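Local coordinates for protein Phenylalanine/tyrosine ammonia-lyase (Rhodosporidium toruloides, PDB 1Y2M) that catalyses the non-oxidative deamination of L-phenylalanine and L-tyrosine to trans-cinnamic and p-coumaric acid, working as a homotetramer, at residues B[298-303]-B[525-530]; B[360-365]-B[440-445]; B[447-452]-B[587-592]. All coordinates share one frame; numbering follows the deposited sequence.

Contact 1: B[298-303]-B[525-530]; sequences AMTVEA and ATHLYC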
ATOM      1  N   ALA B 298      13.120  22.270 -17.228  1.00  8.60           N
ATOM      2  CA  ALA B 298      13.666  23.237 -18.202  1.00  6.48           C
ATOM      3  C   ALA B 298      15.210  23.156 -18.169  1.00  8.07           C
ATOM      4  O   ALA B 298      15.883  23.033 -19.227  1.00  9.52           O
ATOM      5  CB  ALA B 298      13.195  24.624 -17.903  1.00  8.35           C
HETATM    6  N   MSE B 299      15.794  23.188 -16.977  1.00  9.32           N
HETATM    7  CA  MSE B 299      17.276  23.210 -16.892  1.00  9.08           C
HETATM    8  C   MSE B 299      17.902  21.927 -17.384  1.00  8.23           C
HETATM    9  O   MSE B 299      19.019  21.884 -17.919  1.00  9.41           O
HETATM   10  CB  MSE B 299      17.696  23.583 -15.489  1.00 10.35           C
HETATM   11  CG  MSE B 299      17.238  24.934 -15.189  1.00 15.98           C
HETATM   12 SE   MSE B 299      17.859  25.564 -13.433  1.00 30.57          SE
HETATM   13  CE  MSE B 299      19.527  26.237 -13.982  1.00 28.93           C
ATOM     14  N   THR B 300      17.182  20.837 -17.165  1.00  7.46           N
ATOM     15  CA  THR B 300      17.615  19.538 -17.722  1.00  7.97           C
ATOM     16  C   THR B 300      17.545  19.510 -19.246  1.00  8.52           C
ATOM     17  O   THR B 300      18.410  18.925 -19.909  1.00 10.31           O
ATOM     18  CB  THR B 300      16.858  18.368 -17.076  1.00  8.64           C
ATOM     19  OG1 THR B 300      16.967  18.428 -15.632  1.00  9.16           O
ATOM     20  CG2 THR B 300      17.406  17.023 -17.548  1.00  8.29           C
ATOM     21  N   VAL B 301      16.497  20.083 -19.839  1.00  7.65           N
ATOM     22  CA  VAL B 301      16.440  20.140 -21.300  1.00  8.30           C
ATOM     23  C   VAL B 301      17.695  20.896 -21.764  1.00  8.87           C
ATOM     24  O   VAL B 301      18.352  20.497 -22.733  1.00 10.72           O
ATOM     25  CB  VAL B 301      15.146  20.839 -21.805  1.00 10.76           C
ATOM     26  CG1 VAL B 301      15.206  21.102 -23.300  1.00 11.52           C
ATOM     27  CG2 VAL B 301      13.872  20.022 -21.459  1.00 11.37           C
ATOM     28  N   GLU B 302      18.044  21.973 -21.059  1.00  9.74           N
ATOM     29  CA  GLU B 302      19.240  22.743 -21.436  1.00  9.51           C
ATOM     30  C   GLU B 302      20.530  21.909 -21.300  1.00 10.22           C
ATOM     31  O   GLU B 302      21.310  21.790 -22.229  1.00 11.16           O
ATOM     32  CB  GLU B 302      19.329  24.034 -20.614  1.00 10.82           C
ATOM     33  CG  GLU B 302      18.218  25.008 -20.932  1.00  9.00           C
ATOM     34  CD  GLU B 302      18.460  26.354 -20.240  1.00 11.50           C
ATOM     35  OE1 GLU B 302      18.288  26.378 -19.011  1.00 12.12           O
ATOM     36  OE2 GLU B 302      18.857  27.371 -20.898  1.00 10.88           O
ATOM     37  N   ALA B 303      20.720  21.245 -20.159  1.00  8.80           N
ATOM     38  CA  ALA B 303      21.926  20.443 -19.947  1.00  9.13           C
ATOM     39  C   ALA B 303      22.017  19.300 -20.969  1.00 10.16           C
ATOM     40  O   ALA B 303      23.085  18.926 -21.369  1.00 10.12           O
ATOM     41  CB  ALA B 303      21.946  19.858 -18.565  1.00 12.71           C
ATOM     42  N   ALA B 525      16.705  19.039  -4.419  1.00  8.83           N
ATOM     43  CA  ALA B 525      18.009  19.709  -4.094  1.00  9.40           C
ATOM     44  C   ALA B 525      19.148  18.960  -4.825  1.00  8.74           C
ATOM     45  O   ALA B 525      20.052  19.551  -5.352  1.00  9.38           O
ATOM     46  CB  ALA B 525      18.256  19.758  -2.643  1.00 11.34           C
ATOM     47  N   THR B 526      19.099  17.652  -4.758  1.00  8.69           N
ATOM     48  CA  THR B 526      20.068  16.796  -5.464  1.00  7.46           C
ATOM     49  C   THR B 526      20.078  17.043  -6.986  1.00  8.39           C
ATOM     50  O   THR B 526      21.122  17.198  -7.641  1.00  8.47           O
ATOM     51  CB  THR B 526      19.757  15.328  -5.126  1.00 11.74           C
ATOM     52  OG1 THR B 526      20.002  15.132  -3.732  1.00  8.99           O
ATOM     53  CG2 THR B 526      20.559  14.314  -5.932  1.00 10.07           C
ATOM     54  N   HIS B 527      18.903  17.023  -7.579  1.00  9.78           N
ATOM     55  CA  HIS B 527      18.770  17.265  -9.008  1.00  8.71           C
ATOM     56  C   HIS B 527      19.326  18.651  -9.347  1.00  7.89           C
ATOM     57  O   HIS B 527      20.021  18.836 -10.363  1.00 10.35           O
ATOM     58  CB  HIS B 527      17.291  17.090  -9.380  1.00  9.83           C
ATOM     59  CG  HIS B 527      16.991  17.125 -10.864  1.00  6.67           C
ATOM     60  ND1 HIS B 527      15.719  16.940 -11.368  1.00 10.76           N
ATOM     61  CD2 HIS B 527      17.797  17.333 -11.937  1.00  9.44           C
ATOM     62  CE1 HIS B 527      15.768  17.025 -12.690  1.00 11.46           C
ATOM     63  NE2 HIS B 527      17.009  17.282 -13.060  1.00  9.50           N
ATOM     64  N   LEU B 528      18.936  19.666  -8.599  1.00  8.10           N
ATOM     65  CA  LEU B 528      19.448  21.015  -8.862  1.00  6.83           C
ATOM     66  C   LEU B 528      20.969  21.076  -8.760  1.00  9.05           C
ATOM     67  O   LEU B 528      21.626  21.649  -9.639  1.00  8.56           O
ATOM     68  CB  LEU B 528      18.817  22.010  -7.884  1.00  7.94           C
ATOM     69  CG  LEU B 528      19.123  23.499  -8.039  1.00  7.56           C
ATOM     70  CD1 LEU B 528      18.970  23.963  -9.490  1.00  8.43           C
ATOM     71  CD2 LEU B 528      18.181  24.316  -7.122  1.00  9.46           C
ATOM     72  N   TYR B 529      21.532  20.435  -7.740  1.00  7.63           N
ATOM     73  CA  TYR B 529      23.000  20.358  -7.632  1.00  8.14           C
ATOM     74  C   TYR B 529      23.580  19.806  -8.930  1.00  8.53           C
ATOM     75  O   TYR B 529      24.522  20.372  -9.503  1.00  9.19           O
ATOM     76  CB  TYR B 529      23.406  19.504  -6.437  1.00 10.08           C
ATOM     77  CG  TYR B 529      24.896  19.294  -6.371  1.00  8.86           C
ATOM     78  CD1 TYR B 529      25.721  20.159  -5.650  1.00  9.62           C
ATOM     79  CD2 TYR B 529      25.474  18.244  -7.032  1.00  9.01           C
ATOM     80  CE1 TYR B 529      27.077  19.971  -5.624  1.00  8.77           C
ATOM     81  CE2 TYR B 529      26.858  18.071  -7.021  1.00  8.28           C
ATOM     82  CZ  TYR B 529      27.645  18.920  -6.323  1.00  9.09           C
ATOM     83  OH  TYR B 529      29.025  18.708  -6.315  1.00 11.68           O
ATOM     84  N   CYS B 530      23.019  18.681  -9.380  1.00  8.27           N
ATOM     85  CA  CYS B 530      23.576  17.973 -10.561  1.00  7.43           C
ATOM     86  C   CYS B 530      23.402  18.745 -11.871  1.00  7.91           C
ATOM     87  O   CYS B 530      24.344  18.850 -12.682  1.00  8.72           O
ATOM     88  CB  CYS B 530      23.036  16.599 -10.697  1.00  8.84           C
ATOM     89  SG  CYS B 530      23.430  15.458  -9.371  1.00 10.86           S
TER
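Within the long-helix bundle of this ammonia-lyase, Thr300 and Met299 on helix 273-303 face His527 and Leu528 on helix 506-560. One hydrogen bond carries the contact. His527 NE2 donates to Thr300 OG1 at 2.8 Å, with a bent N-H...O angle of 143°. The hydroxyl sits at the edge of the imidazole, tilted 20° from the ring plane. The two side chains cross at about a right angle.

The backbones stay well apart, since the CA atoms of Thr300 and His527 are 9.1 Å from each other. The imidazole bridges that gap. With CG opposite the backbone N (chi1 -172°), the His527 side chain reaches across to the threonine. Thr300 OG1 lies beside its own backbone N and also bonds the carbonyl O of Leu296, one turn earlier. The hydroxyl is therefore gripped twice. Next to this polar pair, the selenium of Met299 rests against Leu528 CD1 at 4.4 Å, a light apolar touch. Asn436 and Gln439 of helix 416-443 pack on the His527 side chain. All four touching residues are buried. The contact is a side-chain hydrogen bond between two long helices, in the mainly helical core of the PAL/histidase fold.

Contact 2: B[360-365]-B[440-445]; sequences QDRYPL and LTEMLN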
ATOM      1  N   GLN B 360      14.838  11.979 -30.852  0.50 27.25           N
ATOM      2  CA  GLN B 360      13.903  12.680 -30.011  0.50 22.89           C
ATOM      3  C   GLN B 360      14.130  12.401 -28.543  0.50 19.58           C
ATOM      4  O   GLN B 360      14.646  11.337 -28.147  0.50 14.54           O
ATOM      5  CB  GLN B 360      12.466  12.396 -30.433  0.50 25.31           C
ATOM      6  CG  GLN B 360      11.481  13.517 -30.079  0.50 29.58           C
ATOM      7  CD  GLN B 360      12.108  14.904 -30.115  0.50 26.18           C
ATOM      8  OE1 GLN B 360      12.302  15.510 -29.038  0.50  9.58           O
ATOM      9  NE2 GLN B 360      12.471  15.408 -31.361  0.50 15.77           N
ATOM     10  N   ASP B 361      13.724  13.369 -27.733  1.00 12.74           N
ATOM     11  CA  ASP B 361      13.951  13.292 -26.284  1.00 10.03           C
ATOM     12  C   ASP B 361      13.190  12.131 -25.712  1.00 11.47           C
ATOM     13  O   ASP B 361      12.142  11.779 -26.194  1.00  9.84           O
ATOM     14  CB  ASP B 361      13.531  14.598 -25.593  1.00 12.92           C
ATOM     15  CG  ASP B 361      14.484  15.743 -25.858  1.00 13.73           C
ATOM     16  OD1 ASP B 361      15.578  15.515 -26.448  1.00 17.34           O
ATOM     17  OD2 ASP B 361      14.136  16.866 -25.466  1.00 14.79           O
ATOM     18  N   ARG B 362      13.678  11.574 -24.613  1.00 10.42           N
ATOM     19  CA  ARG B 362      12.964  10.510 -23.980  1.00 10.16           C
ATOM     20  C   ARG B 362      11.816  11.064 -23.121  1.00  7.73           C
ATOM     21  O   ARG B 362      11.642  12.270 -22.990  1.00  9.74           O
ATOM     22  CB  ARG B 362      13.944   9.673 -23.155  1.00  8.71           C
ATOM     23  CG  ARG B 362      15.016   9.005 -24.039  1.00  9.47           C
ATOM     24  CD  ARG B 362      15.989   8.286 -23.141  1.00 13.34           C
ATOM     25  NE  ARG B 362      17.082   7.668 -23.888  1.00 14.80           N
ATOM     26  CZ  ARG B 362      18.246   8.264 -24.135  1.00 14.54           C
ATOM     27  NH1 ARG B 362      18.485   9.505 -23.730  1.00 18.09           N
ATOM     28  NH2 ARG B 362      19.179   7.601 -24.812  1.00 21.14           N
ATOM     29  N   TYR B 363      11.069  10.167 -22.509  1.00  7.90           N
ATOM     30  CA  TYR B 363       9.801  10.584 -21.928  1.00  8.73           C
ATOM     31  C   TYR B 363       9.936  11.495 -20.722  1.00  7.80           C
ATOM     32  O   TYR B 363       9.012  12.346 -20.486  1.00  9.40           O
ATOM     33  CB  TYR B 363       8.929   9.374 -21.580  1.00  9.76           C
ATOM     34  CG  TYR B 363       8.277   8.642 -22.728  1.00  7.24           C
ATOM     35  CD1 TYR B 363       8.632   8.834 -24.059  1.00 12.15           C
ATOM     36  CD2 TYR B 363       7.360   7.621 -22.425  1.00 13.58           C
ATOM     37  CE1 TYR B 363       8.007   8.064 -25.097  1.00 13.04           C
ATOM     38  CE2 TYR B 363       6.803   6.888 -23.387  1.00 12.64           C
ATOM     39  CZ  TYR B 363       7.087   7.104 -24.703  1.00 13.21           C
ATOM     40  OH  TYR B 363       6.448   6.255 -25.601  1.00 18.71           O
ATOM     41  N   PRO B 364      11.003  11.335 -19.888  1.00  8.50           N
ATOM     42  CA  PRO B 364      11.104  12.251 -18.748  1.00  9.37           C
ATOM     43  C   PRO B 364      11.054  13.751 -19.092  1.00  9.94           C
ATOM     44  O   PRO B 364      10.540  14.553 -18.338  1.00  9.22           O
ATOM     45  CB  PRO B 364      12.422  11.824 -18.078  1.00 10.97           C
ATOM     46  CG  PRO B 364      12.412  10.300 -18.374  1.00  9.53           C
ATOM     47  CD  PRO B 364      12.041  10.275 -19.830  1.00  8.99           C
ATOM     48  N   LEU B 365      11.561  14.100 -20.263  1.00  9.23           N
ATOM     49  CA  LEU B 365      11.496  15.466 -20.760  1.00  9.95           C
ATOM     50  C   LEU B 365      10.275  15.674 -21.674  1.00 10.59           C
ATOM     51  O   LEU B 365       9.491  16.608 -21.477  1.00 10.30           O
ATOM     52  CB  LEU B 365      12.786  15.758 -21.533  1.00 10.39           C
ATOM     53  CG  LEU B 365      14.035  15.803 -20.645  1.00 11.78           C
ATOM     54  CD1 LEU B 365      15.286  16.129 -21.510  1.00 12.78           C
ATOM     55  CD2 LEU B 365      13.907  16.780 -19.425  1.00 13.03           C
ATOM     56  N   LEU B 440      16.982  13.055 -13.927  1.00  9.48           N
ATOM     57  CA  LEU B 440      18.313  13.148 -13.353  1.00  9.86           C
ATOM     58  C   LEU B 440      19.104  11.884 -13.709  1.00  8.48           C
ATOM     59  O   LEU B 440      20.226  11.980 -14.150  1.00  9.46           O
ATOM     60  CB  LEU B 440      18.214  13.276 -11.847  1.00 10.64           C
ATOM     61  CG  LEU B 440      19.558  13.205 -11.097  1.00 10.10           C
ATOM     62  CD1 LEU B 440      20.457  14.319 -11.537  1.00 10.13           C
ATOM     63  CD2 LEU B 440      19.340  13.356  -9.596  1.00 12.68           C
ATOM     64  N   THR B 441      18.511  10.693 -13.577  1.00  9.28           N
ATOM     65  CA  THR B 441      19.305   9.473 -13.745  1.00  9.67           C
ATOM     66  C   THR B 441      19.688   9.270 -15.220  1.00 12.19           C
ATOM     67  O   THR B 441      20.738   8.711 -15.539  1.00 13.08           O
ATOM     68  CB  THR B 441      18.633   8.291 -13.063  1.00 12.83           C
ATOM     69  OG1 THR B 441      19.633   7.255 -12.839  1.00 12.24           O
ATOM     70  CG2 THR B 441      17.477   7.784 -13.862  1.00 13.28           C
ATOM     71  N   GLU B 442      18.881   9.786 -16.139  1.00 11.63           N
ATOM     72  CA  GLU B 442      19.230   9.797 -17.551  1.00 11.51           C
ATOM     73  C   GLU B 442      20.439  10.692 -17.779  1.00 10.50           C
ATOM     74  O   GLU B 442      21.390  10.323 -18.468  1.00 12.95           O
ATOM     75  CB  GLU B 442      18.031  10.264 -18.370  1.00 12.80           C
ATOM     76  CG  GLU B 442      18.272  10.313 -19.878  1.00 16.81           C
ATOM     77  CD  GLU B 442      17.060  10.786 -20.661  1.00 21.46           C
ATOM     78  OE1 GLU B 442      15.918  10.845 -20.103  1.00 20.24           O
ATOM     79  OE2 GLU B 442      17.266  11.127 -21.858  1.00 19.08           O
HETATM   80  N   MSE B 443      20.385  11.869 -17.185  1.00  9.33           N
HETATM   81  CA  MSE B 443      21.454  12.845 -17.303  1.00 10.31           C
HETATM   82  C   MSE B 443      22.780  12.338 -16.729  1.00 12.01           C
HETATM   83  O   MSE B 443      23.832  12.736 -17.216  1.00 10.88           O
HETATM   84  CB  MSE B 443      21.081  14.181 -16.614  1.00 11.51           C
HETATM   85  CG  MSE B 443      22.004  15.250 -16.906  1.00 14.27           C
HETATM   86 SE   MSE B 443      21.352  16.977 -16.188  1.00 20.67          SE
HETATM   87  CE  MSE B 443      21.223  16.435 -14.286  1.00 22.62           C
ATOM     88  N   LEU B 444      22.708  11.502 -15.688  1.00 11.66           N
ATOM     89  CA  LEU B 444      23.881  10.910 -15.042  1.00 11.72           C
ATOM     90  C   LEU B 444      24.342   9.591 -15.684  1.00 14.02           C
ATOM     91  O   LEU B 444      25.268   8.915 -15.164  1.00 15.55           O
ATOM     92  CB  LEU B 444      23.587  10.692 -13.559  1.00 11.98           C
ATOM     93  CG  LEU B 444      23.302  11.996 -12.790  1.00  7.39           C
ATOM     94  CD1 LEU B 444      23.125  11.645 -11.283  1.00 14.09           C
ATOM     95  CD2 LEU B 444      24.306  13.065 -13.033  1.00 12.66           C
ATOM     96  N   ASN B 445      23.678   9.202 -16.761  1.00 13.41           N
ATOM     97  CA  ASN B 445      24.020   7.994 -17.524  1.00 11.33           C
ATOM     98  C   ASN B 445      24.813   8.342 -18.760  1.00 11.60           C
ATOM     99  O   ASN B 445      24.290   8.942 -19.698  1.00 11.54           O
ATOM    100  CB  ASN B 445      22.722   7.253 -17.891  1.00 11.64           C
ATOM    101  CG  ASN B 445      22.976   5.874 -18.479  1.00 15.90           C
ATOM    102  OD1 ASN B 445      23.873   5.703 -19.303  1.00 18.97           O
ATOM    103  ND2 ASN B 445      22.203   4.884 -18.061  1.00 13.19           N
TER
HETATM  104  O   HOH W   1      15.898  12.692 -23.394  1.00 12.39           O
HETATM  105  O   HOH W   2      14.087  12.557 -21.093  1.00 19.14           O
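Arg362 crosses the carboxylate of Glu442 at a slant and ends in a salt bridge to it. Its CB is 3.8 Å from Glu442 OE1. CG comes to 3.8 Å from OE2 of the same glutamate, and CD to 3.4 Å from that oxygen. The chain is extended from CG to NE (chi3 -177°). NE and CZ pass farther from Glu442 OE2, NE at 4.0 Å. Beyond them Arg362 NH1 donates to Glu442 OE2 at 2.8 Å. The oxygen lies in the guanidinium plane, but NH1 meets it from above the carboxylate plane. The flat groups are nearly perpendicular, at 89°. NH1 also bonds Met448 O.

Water 1 joins Arg362 N to Glu442 OE2, and water 2 joins Leu365 N to Glu442 OE1. Pro364 CD touches OE1. A leucine in place of Arg362 would probably leave the buried Glu442 carboxylate without its charged mate and Met448 O without this donor.

Asn499 and Ala501 of a second subunit pack on Arg362 and Pro364 respectively. Arg362 is the N-cap residue of helix 363-366, between Gln360 and Arg366, which probably bind cinnamate. This is consistent with a salt bridge beside the active site, built from several subunits in this family.

Contact 3: B[447-452]-B[587-592]; sequences GMNRGL and QTNSYD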
ATOM      1  N   GLY B 447      25.870   6.695 -21.162  1.00 13.58           N
ATOM      2  CA  GLY B 447      25.308   6.132 -22.372  1.00 15.60           C
ATOM      3  C   GLY B 447      24.113   6.849 -22.914  1.00 15.94           C
ATOM      4  O   GLY B 447      23.769   6.642 -24.054  1.00 17.72           O
HETATM    5  N   MSE B 448      23.481   7.710 -22.118  1.00 11.79           N
HETATM    6  CA  MSE B 448      22.238   8.376 -22.537  1.00 14.10           C
HETATM    7  C   MSE B 448      22.300   9.905 -22.577  1.00 14.41           C
HETATM    8  O   MSE B 448      21.361  10.518 -23.000  1.00 14.06           O
HETATM    9  CB  MSE B 448      21.111   7.998 -21.557  1.00 13.20           C
HETATM   10  CG  MSE B 448      20.907   6.553 -21.434  1.00 16.17           C
HETATM   11 SE   MSE B 448      19.580   6.050 -20.016  1.00 27.78          SE
HETATM   12  CE  MSE B 448      18.082   6.588 -20.982  1.00 15.51           C
ATOM     13  N   ASN B 449      23.356  10.525 -22.045  1.00 12.93           N
ATOM     14  CA  ASN B 449      23.367  11.954 -21.725  1.00 14.30           C
ATOM     15  C   ASN B 449      24.014  12.850 -22.754  1.00 13.54           C
ATOM     16  O   ASN B 449      24.484  13.945 -22.483  1.00 14.06           O
ATOM     17  CB  ASN B 449      23.953  12.140 -20.310  1.00 13.73           C
ATOM     18  CG  ASN B 449      25.410  11.775 -20.229  1.00 18.29           C
ATOM     19  OD1 ASN B 449      26.027  11.428 -21.240  1.00 15.63           O
ATOM     20  ND2 ASN B 449      25.986  11.843 -19.027  1.00 11.66           N
ATOM     21  N   ARG B 450      23.997  12.390 -24.004  1.00 12.59           N
ATOM     22  CA  ARG B 450      24.417  13.217 -25.133  1.00 15.56           C
ATOM     23  C   ARG B 450      25.819  13.779 -24.917  1.00 13.69           C
ATOM     24  O   ARG B 450      26.114  14.928 -25.228  1.00 16.62           O
ATOM     25  CB  ARG B 450      23.318  14.264 -25.427  1.00 17.65           C
ATOM     26  CG  ARG B 450      21.967  13.584 -25.739  1.00 27.84           C
ATOM     27  CD  ARG B 450      20.736  14.495 -25.617  1.00 27.88           C
ATOM     28  N   GLY B 451      26.702  12.932 -24.393  1.00 11.21           N
ATOM     29  CA  GLY B 451      28.106  13.272 -24.309  1.00 11.20           C
ATOM     30  C   GLY B 451      28.589  14.050 -23.093  1.00 11.92           C
ATOM     31  O   GLY B 451      29.744  14.487 -23.069  1.00 13.50           O
ATOM     32  N   LEU B 452      27.734  14.186 -22.082  1.00 11.59           N
ATOM     33  CA  LEU B 452      28.196  14.820 -20.850  1.00 10.38           C
ATOM     34  C   LEU B 452      29.214  13.869 -20.223  1.00 11.03           C
ATOM     35  O   LEU B 452      29.090  12.658 -20.343  1.00 11.40           O
ATOM     36  CB  LEU B 452      27.039  15.064 -19.864  1.00 12.77           C
ATOM     37  CG  LEU B 452      26.089  16.214 -20.207  1.00 13.66           C
ATOM     38  CD1 LEU B 452      24.790  16.175 -19.470  1.00 14.61           C
ATOM     39  CD2 LEU B 452      26.850  17.548 -19.942  1.00 15.89           C
ATOM     40  N   GLN B 587      30.146   8.992 -27.443  1.00 14.73           N
ATOM     41  CA  GLN B 587      30.158   7.697 -26.834  1.00 18.00           C
ATOM     42  C   GLN B 587      31.427   7.363 -26.048  1.00 16.86           C
ATOM     43  O   GLN B 587      31.482   6.338 -25.392  1.00 18.80           O
ATOM     44  CB  GLN B 587      29.788   6.626 -27.872  1.00 23.95           C
ATOM     45  CG  GLN B 587      30.803   6.308 -28.851  1.00 27.56           C
ATOM     46  CD  GLN B 587      30.271   5.593 -30.115  1.00 26.04           C
ATOM     47  OE1 GLN B 587      30.928   5.617 -31.111  1.00 31.46           O
ATOM     48  NE2 GLN B 587      29.114   4.931 -30.036  1.00 30.45           N
ATOM     49  N   THR B 588      32.415   8.242 -26.076  1.00 11.44           N
ATOM     50  CA  THR B 588      33.645   8.050 -25.326  1.00 10.41           C
ATOM     51  C   THR B 588      33.749   9.024 -24.154  1.00  9.91           C
ATOM     52  O   THR B 588      34.843   9.310 -23.670  1.00 10.88           O
ATOM     53  CB  THR B 588      34.855   8.185 -26.227  1.00 11.87           C
ATOM     54  OG1 THR B 588      34.858   9.472 -26.850  1.00 10.14           O
ATOM     55  CG2 THR B 588      34.777   7.104 -27.324  1.00 12.42           C
ATOM     56  N   ASN B 589      32.597   9.397 -23.611  1.00 11.29           N
ATOM     57  CA  ASN B 589      32.528  10.328 -22.515  1.00 12.25           C
ATOM     58  C   ASN B 589      32.951   9.734 -21.143  1.00 13.07           C
ATOM     59  O   ASN B 589      33.037  10.477 -20.157  1.00 15.08           O
ATOM     60  CB  ASN B 589      31.151  11.023 -22.458  1.00 11.17           C
ATOM     61  CG  ASN B 589      29.956  10.024 -22.489  1.00 12.33           C
ATOM     62  OD1 ASN B 589      30.065   8.895 -23.018  1.00 13.85           O
ATOM     63  ND2 ASN B 589      28.803  10.448 -21.915  1.00 10.95           N
ATOM     64  N   SER B 590      33.271   8.423 -21.116  1.00 12.05           N
ATOM     65  CA  SER B 590      33.876   7.786 -19.935  1.00 11.81           C
ATOM     66  C   SER B 590      35.366   7.557 -20.070  1.00 13.83           C
ATOM     67  O   SER B 590      35.931   6.975 -19.175  1.00 13.88           O
ATOM     68  CB  SER B 590      33.218   6.447 -19.612  1.00 15.88           C
ATOM     69  OG  SER B 590      31.815   6.641 -19.451  1.00 17.60           O
ATOM     70  N   TYR B 591      35.984   7.953 -21.201  1.00  9.55           N
ATOM     71  CA  TYR B 591      37.406   7.822 -21.411  1.00  9.67           C
ATOM     72  C   TYR B 591      38.138   8.979 -20.796  1.00 10.60           C
ATOM     73  O   TYR B 591      37.650  10.124 -20.818  1.00 11.30           O
ATOM     74  CB  TYR B 591      37.752   7.862 -22.912  1.00 10.82           C
ATOM     75  CG  TYR B 591      37.478   6.634 -23.758  1.00 11.21           C
ATOM     76  CD1 TYR B 591      38.397   6.262 -24.732  1.00 15.45           C
ATOM     77  CD2 TYR B 591      36.313   5.895 -23.645  1.00 14.15           C
ATOM     78  CE1 TYR B 591      38.194   5.179 -25.534  1.00 13.21           C
ATOM     79  CE2 TYR B 591      36.101   4.788 -24.484  1.00 18.10           C
ATOM     80  CZ  TYR B 591      37.054   4.457 -25.416  1.00 16.78           C
ATOM     81  OH  TYR B 591      36.944   3.389 -26.264  1.00 18.31           O
ATOM     82  N   ASP B 592      39.340   8.688 -20.306  1.00 10.42           N
ATOM     83  CA  ASP B 592      40.255   9.709 -19.884  1.00 10.24           C
ATOM     84  C   ASP B 592      40.687  10.547 -21.112  1.00 10.03           C
ATOM     85  O   ASP B 592      40.572  10.108 -22.275  1.00 10.37           O
ATOM     86  CB  ASP B 592      41.424   9.075 -19.190  1.00 10.15           C
ATOM     87  CG  ASP B 592      41.124   8.699 -17.722  1.00 13.02           C
ATOM     88  OD1 ASP B 592      39.987   8.864 -17.238  1.00 11.94           O
ATOM     89  OD2 ASP B 592      42.059   8.212 -17.050  1.00 13.56           O
TER
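Asn589 pushes its amide into the turn formed by Asn449 to Leu452. Its ND2 donates to Leu452 O at 2.7 Å, with an N-H...O angle of 158°. The acceptor lies in the amide plane of Asn589, while the donor is tilted 24° from the carbonyl plane of Leu452. ND2 bonds Ala446 O as well, so this amide nitrogen ties together two points of the same loop.

Both asparagines hold CG between the backbone N and the carbonyl carbon. In Asn589 (chi1 51°) this directs the amide to the turn, and CB also comes within 3.4 Å of Leu452 O. In Asn449 it brings OD1 to 3.0 Å from Asn589 ND2, but the angle is too poor for a hydrogen bond. The side chains approach from opposite directions, and their amide planes are well turned from each other. The polar end of Asn449 is held elsewhere, with ND2 on Met443 O.

Gly451 CA packs against Asn589 ND2 at 3.8 Å. The backbone angles of Gly451 would jam a CB against the carbonyl O of Arg450. The CB of Leu452 points away from Asn589, and its side chain touches Met443, Ala534 and Arg538. Arg538 also bonds the carbonyl oxygens of Asn449 and Arg450, gripping the turn from helix 506-560. Gln587 and Asp592 reach a neighbouring subunit, the fourth of the tetramer. Two beta turns meet here, a type I' turn from Asn449 to Leu452 and a type I turn from Thr588 to Tyr591, joined by an asparagine side chain bonded to main-chain carbonyls.

How the contacts relate
The three contacts run outward from the helical core. Their centres lie about 14, 21 and 31 Å from the centre of the chain. Contacts 1 and 2 are about 11 Å apart, contacts 2 and 3 about 14 Å, and contacts 1 and 3 about 18 Å. Along the chain, both segments of contact 2 fall between those of contact 1. Contact 3 begins after contact 2 closes and crosses contact 1. Helix 416-443 and the loop after it lead from contact 2 into contact 3. Met443 and Leu440 pack against contact 1. Helices of the core are thereby joined to a loop that probably lines the cinnamate site and to turns near another subunit.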